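Local coordinates for protein 2-keto acid:ferredoxin oxidoreductase subunit alpha (Pyrococcus furiosus, PDB 1YD7) that probably catalyses, as one subunit of a heterotetramer, the ferredoxin-dependent oxidative decarboxylation of 2-oxoglutarate to succinyl-CoA, at residues V160-A163 with F164-I168; D186-V189 with G190-E194. One frame throughout, in Å; residues are numbered along the deposited sequence. Where two conformers were deposited one is given.

Interaction 1 of 2, residues V160-A163 with F164-I168; sequences VQEA and FDFTI
Val160 O and Gln161 O receive the amides of Phe164 and Asp165, the start of an i to i+4 ladder that carries 160-163 into 164-168 as the opening turns of one helix. Ala163 O takes two donors from Thr167: its amide and its hydroxyl, with OG1 2.7 Å away and nearly in line with the C=O. Thr167 OG1 stands beside its own backbone N (chi1 -69°), which turns it back to that carbonyl. Two residues earlier, Gln161 bends at chi2 (66°) and brings NE2 to 2.9 Å from Asp165 OD2; the bond is fairly straight at 164°, and the amide meets the oxygen from above the carboxylate plane. Glu162 and Phe166 run side by side: Glu162 CB sits over the ring centre of Phe166 in a CH-pi contact, and Glu162 CD lies 3.7 Å from Phe166 CZ. Glu162 OE1 accepts from Ser158 N, a bond that ties the carboxylate to the chain just ahead of the helix. Within the beta-alpha-beta unit of strand 153-155, helix 160-177 and strand 180-185, Phe166 and Thr167 rest on Leu183, while Phe164 packs against Ala32 and Leu35 of helix 25-36 and Ile198 of strand 193-198.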
ATOM      1  N   VAL A 160      -7.214 -10.138   7.834  1.00 35.04           N
ATOM      2  CA  VAL A 160      -7.567  -8.729   7.644  1.00 34.02           C
ATOM      3  C   VAL A 160      -6.835  -7.853   8.649  1.00 34.51           C
ATOM      4  O   VAL A 160      -6.362  -6.781   8.282  1.00 35.78           O
ATOM      5  CB  VAL A 160      -9.093  -8.481   7.730  1.00 28.40           C
ATOM      6  CG1 VAL A 160      -9.433  -7.018   7.624  1.00 29.06           C
ATOM      7  CG2 VAL A 160      -9.849  -9.249   6.638  1.00 31.53           C
ATOM      8  N   GLN A 161      -6.762  -8.295   9.906  1.00 34.44           N
ATOM      9  CA  GLN A 161      -5.973  -7.598  10.938  1.00 32.75           C
ATOM     10  C   GLN A 161      -4.504  -7.426  10.491  1.00 34.37           C
ATOM     11  O   GLN A 161      -3.931  -6.350  10.630  1.00 35.47           O
ATOM     12  CB  GLN A 161      -6.008  -8.363  12.249  1.00 33.27           C
ATOM     13  CG  GLN A 161      -5.240  -7.704  13.415  1.00 32.06           C
ATOM     14  CD  GLN A 161      -5.867  -6.415  13.843  1.00 35.98           C
ATOM     15  OE1 GLN A 161      -7.043  -6.382  14.191  1.00 37.56           O
ATOM     16  NE2 GLN A 161      -5.085  -5.331  13.834  1.00 38.82           N
ATOM     17  N   GLU A 162      -3.926  -8.489   9.940  1.00 34.73           N
ATOM     18  CA  GLU A 162      -2.562  -8.458   9.415  1.00 34.90           C
ATOM     19  C   GLU A 162      -2.401  -7.603   8.156  1.00 34.00           C
ATOM     20  O   GLU A 162      -1.375  -6.970   7.991  1.00 29.69           O
ATOM     21  CB  GLU A 162      -2.069  -9.870   9.144  1.00 33.90           C
ATOM     22  CG  GLU A 162      -1.778 -10.615  10.423  1.00 35.06           C
ATOM     23  CD  GLU A 162      -1.177 -11.980  10.185  1.00 34.23           C
ATOM     24  OE1 GLU A 162      -1.249 -12.481   9.045  1.00 37.46           O
ATOM     25  OE2 GLU A 162      -0.607 -12.533  11.152  1.00 38.78           O
ATOM     26  N   ALA A 163      -3.400  -7.597   7.273  1.00 32.88           N
ATOM     27  CA  ALA A 163      -3.422  -6.663   6.154  1.00 29.30           C
ATOM     28  C   ALA A 163      -3.312  -5.207   6.644  1.00 30.56           C
ATOM     29  O   ALA A 163      -2.506  -4.429   6.122  1.00 27.46           O
ATOM     30  CB  ALA A 163      -4.646  -6.844   5.297  1.00 28.77           C
ATOM     31  N   PHE A 164      -4.060  -4.868   7.688  1.00 29.13           N
ATOM     32  CA  PHE A 164      -3.919  -3.578   8.290  1.00 28.58           C
ATOM     33  C   PHE A 164      -2.512  -3.335   8.864  1.00 33.03           C
ATOM     34  O   PHE A 164      -1.826  -2.413   8.405  1.00 30.16           O
ATOM     35  CB  PHE A 164      -4.948  -3.334   9.364  1.00 27.52           C
ATOM     36  CG  PHE A 164      -4.963  -1.914   9.848  1.00 26.91           C
ATOM     37  CD1 PHE A 164      -5.621  -0.937   9.122  1.00 29.14           C
ATOM     38  CD2 PHE A 164      -4.275  -1.540  10.997  1.00 31.32           C
ATOM     39  CE1 PHE A 164      -5.617   0.386   9.543  1.00 27.01           C
ATOM     40  CE2 PHE A 164      -4.238  -0.204  11.413  1.00 29.27           C
ATOM     41  CZ  PHE A 164      -4.923   0.744  10.681  1.00 31.03           C
ATOM     42  N   ASP A 165      -2.117  -4.152   9.850  1.00 30.81           N
ATOM     43  CA  ASP A 165      -0.907  -3.949  10.632  1.00 30.15           C
ATOM     44  C   ASP A 165       0.367  -4.080   9.782  1.00 29.10           C
ATOM     45  O   ASP A 165       1.312  -3.362  10.002  1.00 27.44           O
ATOM     46  CB  ASP A 165      -0.798  -4.963  11.788  1.00 32.46           C
ATOM     47  CG  ASP A 165      -1.867  -4.785  12.865  1.00 35.95           C
ATOM     48  OD1 ASP A 165      -2.305  -3.654  13.159  1.00 36.38           O
ATOM     49  OD2 ASP A 165      -2.250  -5.815  13.458  1.00 38.60           O
ATOM     50  N   PHE A 166       0.392  -5.041   8.868  1.00 25.69           N
ATOM     51  CA  PHE A 166       1.514  -5.244   8.016  1.00 25.10           C
ATOM     52  C   PHE A 166       1.659  -4.101   6.997  1.00 29.86           C
ATOM     53  O   PHE A 166       2.781  -3.830   6.530  1.00 26.79           O
ATOM     54  CB  PHE A 166       1.435  -6.580   7.270  1.00 28.62           C
ATOM     55  CG  PHE A 166       1.645  -7.822   8.137  1.00 30.30           C
ATOM     56  CD1 PHE A 166       1.484  -7.809   9.510  1.00 30.98           C
ATOM     57  CD2 PHE A 166       1.949  -9.022   7.537  1.00 30.62           C
ATOM     58  CE1 PHE A 166       1.646  -8.979  10.256  1.00 32.04           C
ATOM     59  CE2 PHE A 166       2.113 -10.179   8.284  1.00 33.04           C
ATOM     60  CZ  PHE A 166       1.960 -10.147   9.646  1.00 29.07           C
ATOM     61  N   THR A 167       0.544  -3.462   6.618  1.00 28.46           N
ATOM     62  CA  THR A 167       0.610  -2.329   5.693  1.00 28.61           C
ATOM     63  C   THR A 167       1.305  -1.130   6.396  1.00 29.47           C
ATOM     64  O   THR A 167       2.214  -0.526   5.829  1.00 25.02           O
ATOM     65  CB  THR A 167      -0.777  -1.973   5.088  1.00 25.44           C
ATOM     66  OG1 THR A 167      -1.175  -3.028   4.199  1.00 25.15           O
ATOM     67  CG2 THR A 167      -0.715  -0.672   4.285  1.00 26.39           C
ATOM     68  N   ILE A 168       0.903  -0.834   7.630  1.00 25.26           N
ATOM     69  CA  ILE A 168       1.566   0.185   8.416  1.00 30.56           C
ATOM     70  C   ILE A 168       3.044  -0.142   8.645  1.00 32.79           C
ATOM     71  O   ILE A 168       3.914   0.741   8.513  1.00 31.97           O
ATOM     72  CB  ILE A 168       0.837   0.432   9.742  1.00 33.45           C
ATOM     73  CG1 ILE A 168      -0.457   1.199   9.472  1.00 35.21           C
ATOM     74  CG2 ILE A 168       1.717   1.226  10.712  1.00 32.82           C
ATOM     75  CD1 ILE A 168      -1.377   1.187  10.614  1.00 39.84           C
TER

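Interaction 2 of 2, residues D186-V189 with G190-E194; sequences DAEV and GHMRE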
ATOM      1  N   ASP A 186      -3.103 -11.876  -1.421  1.00 47.93           N
ATOM      2  CA  ASP A 186      -3.875 -12.615  -2.429  1.00 47.77           C
ATOM      3  C   ASP A 186      -5.339 -12.194  -2.399  1.00 44.13           C
ATOM      4  O   ASP A 186      -5.759 -11.481  -1.502  1.00 41.31           O
ATOM      5  CB  ASP A 186      -3.716 -14.138  -2.241  1.00 47.69           C
ATOM      6  CG  ASP A 186      -4.077 -14.601  -0.846  1.00 53.00           C
ATOM      7  OD1 ASP A 186      -5.096 -14.126  -0.288  1.00 56.84           O
ATOM      8  OD2 ASP A 186      -3.348 -15.453  -0.296  1.00 53.94           O
ATOM      9  N   ALA A 187      -6.105 -12.644  -3.386  1.00 43.65           N
ATOM     10  CA  ALA A 187      -7.536 -12.343  -3.470  1.00 45.01           C
ATOM     11  C   ALA A 187      -8.369 -12.872  -2.295  1.00 42.56           C
ATOM     12  O   ALA A 187      -9.420 -12.296  -1.984  1.00 39.70           O
ATOM     13  CB  ALA A 187      -8.119 -12.855  -4.794  1.00 46.85           C
ATOM     14  N   GLU A 188      -7.893 -13.938  -1.652  1.00 42.92           N
ATOM     15  CA  GLU A 188      -8.576 -14.539  -0.500  1.00 45.72           C
ATOM     16  C   GLU A 188      -8.515 -13.583   0.676  1.00 40.58           C
ATOM     17  O   GLU A 188      -9.546 -13.173   1.214  1.00 37.46           O
ATOM     18  CB  GLU A 188      -7.942 -15.890  -0.114  1.00 48.82           C
ATOM     19  CG  GLU A 188      -8.940 -16.947   0.353  1.00 54.14           C
ATOM     20  CD  GLU A 188      -8.417 -17.855   1.481  1.00 55.87           C
ATOM     21  OE1 GLU A 188      -7.229 -18.238   1.442  1.00 60.82           O
ATOM     22  OE2 GLU A 188      -9.212 -18.195   2.401  1.00 58.54           O
ATOM     23  N   VAL A 189      -7.298 -13.195   1.049  1.00 39.29           N
ATOM     24  CA  VAL A 189      -7.098 -12.198   2.104  1.00 37.99           C
ATOM     25  C   VAL A 189      -7.804 -10.879   1.772  1.00 35.20           C
ATOM     26  O   VAL A 189      -8.431 -10.274   2.642  1.00 37.49           O
ATOM     27  CB  VAL A 189      -5.611 -11.943   2.361  1.00 41.47           C
ATOM     28  CG1 VAL A 189      -5.422 -10.781   3.305  1.00 43.10           C
ATOM     29  CG2 VAL A 189      -4.969 -13.190   2.950  1.00 43.70           C
ATOM     30  N   GLY A 190      -7.706 -10.440   0.524  1.00 30.59           N
ATOM     31  CA  GLY A 190      -8.315  -9.198   0.113  1.00 33.88           C
ATOM     32  C   GLY A 190      -9.816  -9.121   0.303  1.00 36.58           C
ATOM     33  O   GLY A 190     -10.352  -8.033   0.540  1.00 33.43           O
ATOM     34  N   HIS A 191     -10.486 -10.274   0.207  1.00 39.16           N
ATOM     35  CA  HIS A 191     -11.950 -10.335   0.281  1.00 40.12           C
ATOM     36  C   HIS A 191     -12.503 -10.918   1.568  1.00 39.58           C
ATOM     37  O   HIS A 191     -13.708 -10.833   1.788  1.00 39.13           O
ATOM     38  CB  HIS A 191     -12.521 -11.045  -0.945  1.00 39.22           C
ATOM     39  CG  HIS A 191     -12.192 -10.340  -2.222  1.00 40.32           C
ATOM     40  ND1 HIS A 191     -10.991 -10.515  -2.877  1.00 40.07           N
ATOM     41  CD2 HIS A 191     -12.888  -9.430  -2.945  1.00 39.45           C
ATOM     42  CE1 HIS A 191     -10.972  -9.758  -3.957  1.00 41.37           C
ATOM     43  NE2 HIS A 191     -12.104  -9.078  -4.016  1.00 39.94           N
HETATM   44  N   MSE A 192     -11.634 -11.446   2.431  1.00 40.63           N
HETATM   45  CA  MSE A 192     -12.024 -11.794   3.795  1.00 43.12           C
HETATM   46  C   MSE A 192     -12.561 -10.568   4.457  1.00 37.02           C
HETATM   47  O   MSE A 192     -12.105  -9.470   4.149  1.00 34.64           O
HETATM   48  CB  MSE A 192     -10.843 -12.207   4.643  1.00 47.20           C
HETATM   49  CG  MSE A 192     -10.135 -13.407   4.188  1.00 52.08           C
HETATM   50 SE   MSE A 192      -8.871 -13.981   5.547  1.00 59.53          SE
HETATM   51  CE  MSE A 192      -8.070 -15.310   4.411  1.00 53.17           C
ATOM     52  N   ARG A 193     -13.462 -10.768   5.418  1.00 32.71           N
ATOM     53  CA  ARG A 193     -14.093  -9.682   6.164  1.00 30.75           C
ATOM     54  C   ARG A 193     -13.861  -9.948   7.620  1.00 31.04           C
ATOM     55  O   ARG A 193     -14.029 -11.073   8.063  1.00 35.19           O
ATOM     56  CB  ARG A 193     -15.603  -9.652   5.935  0.50 31.09           C
ATOM     57  CG  ARG A 193     -16.036  -9.179   4.587  0.50 28.49           C
ATOM     58  CD  ARG A 193     -17.567  -9.126   4.454  0.50 25.61           C
ATOM     59  NE  ARG A 193     -17.966  -8.787   3.094  0.50 20.95           N
ATOM     60  CZ  ARG A 193     -17.900  -9.630   2.070  0.50 25.48           C
ATOM     61  NH1 ARG A 193     -17.454 -10.883   2.238  0.50 26.90           N
ATOM     62  NH2 ARG A 193     -18.272  -9.230   0.858  0.50 23.23           N
ATOM     63  N   GLU A 194     -13.456  -8.934   8.378  1.00 30.95           N
ATOM     64  CA  GLU A 194     -13.198  -9.115   9.794  1.00 32.45           C
ATOM     65  C   GLU A 194     -13.416  -7.794  10.452  1.00 32.49           C
ATOM     66  O   GLU A 194     -13.222  -6.752   9.817  1.00 36.29           O
ATOM     67  CB  GLU A 194     -11.768  -9.634  10.027  1.00 35.81           C
ATOM     68  CG  GLU A 194     -11.265  -9.473  11.454  1.00 37.83           C
ATOM     69  CD  GLU A 194      -9.845 -10.016  11.727  1.00 41.38           C
ATOM     70  OE1 GLU A 194      -9.116 -10.500  10.801  1.00 44.06           O
ATOM     71  OE2 GLU A 194      -9.474  -9.947  12.927  1.00 43.57           O
TER
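His191 sets CG beside its own backbone N (chi1 -61°), and the ring, turned at chi2 83°, directs ND1 back one turn to the carbonyl of Ala187. The resulting bond is short, 2.5 Å from His191 ND1 to Ala187 O, and nearly straight at 165°; the oxygen lies close to the imidazole plane and is met on a lone pair. Since ND1 serves as donor here and NE2 bonds to Glu51 OE2, both ring nitrogens are engaged and the rotation of the ring is fixed. With an alanine here, Ala187 O would probably lose its imidazole donor and Glu51 the partner it has in NE2. The short helix 187-191 follows directly on strand 180-185 of the parallel sheet and leads into strand 193-198. Asp186 is its N-cap: OD1 accepts from Val189 N at 2.7 Å in a nearly straight bond, while Asp186 O receives Gly190 N at 3.0 Å. At the other end, Glu188 O takes the amides of both His191 and Met192. Met192, a selenomethionine, is the first residue to leave helical geometry. Its chain, extended beyond CG, runs back along the last turn, where its CE methyl makes an apolar contact with Val189 CG2 at 4.0 Å and touches the carboxylate oxygen Glu188 OE2 at 3.7 Å. Beyond the turn, Glu194 pairs through its backbone with Ile23 of strand 19-24, and the carbonyl of His191 accepts from Gln24 NE2.

In the fold
From the N terminus, the chain first builds strand 19-24 and helix 25-36; the helix later packs against interaction 1, and the strand pairs with the one that interaction 2 leads into. Interaction 1 then shapes the first turns of helix 160-177, and only after this helix and strand 180-185 does interaction 2 open, so the two lie in series, neither nested nor crossed. Each is local, its bonds reaching three to four residues, and closes no long loop. Their centres are about 12 Å apart, and they touch where Val160 CG2 comes within 3.4 Å of Met192 O and Gln161 N makes a weak hydrogen bond to Glu194 OE1. Together they tie the start of helix 160-177 to the entry of strand 193-198.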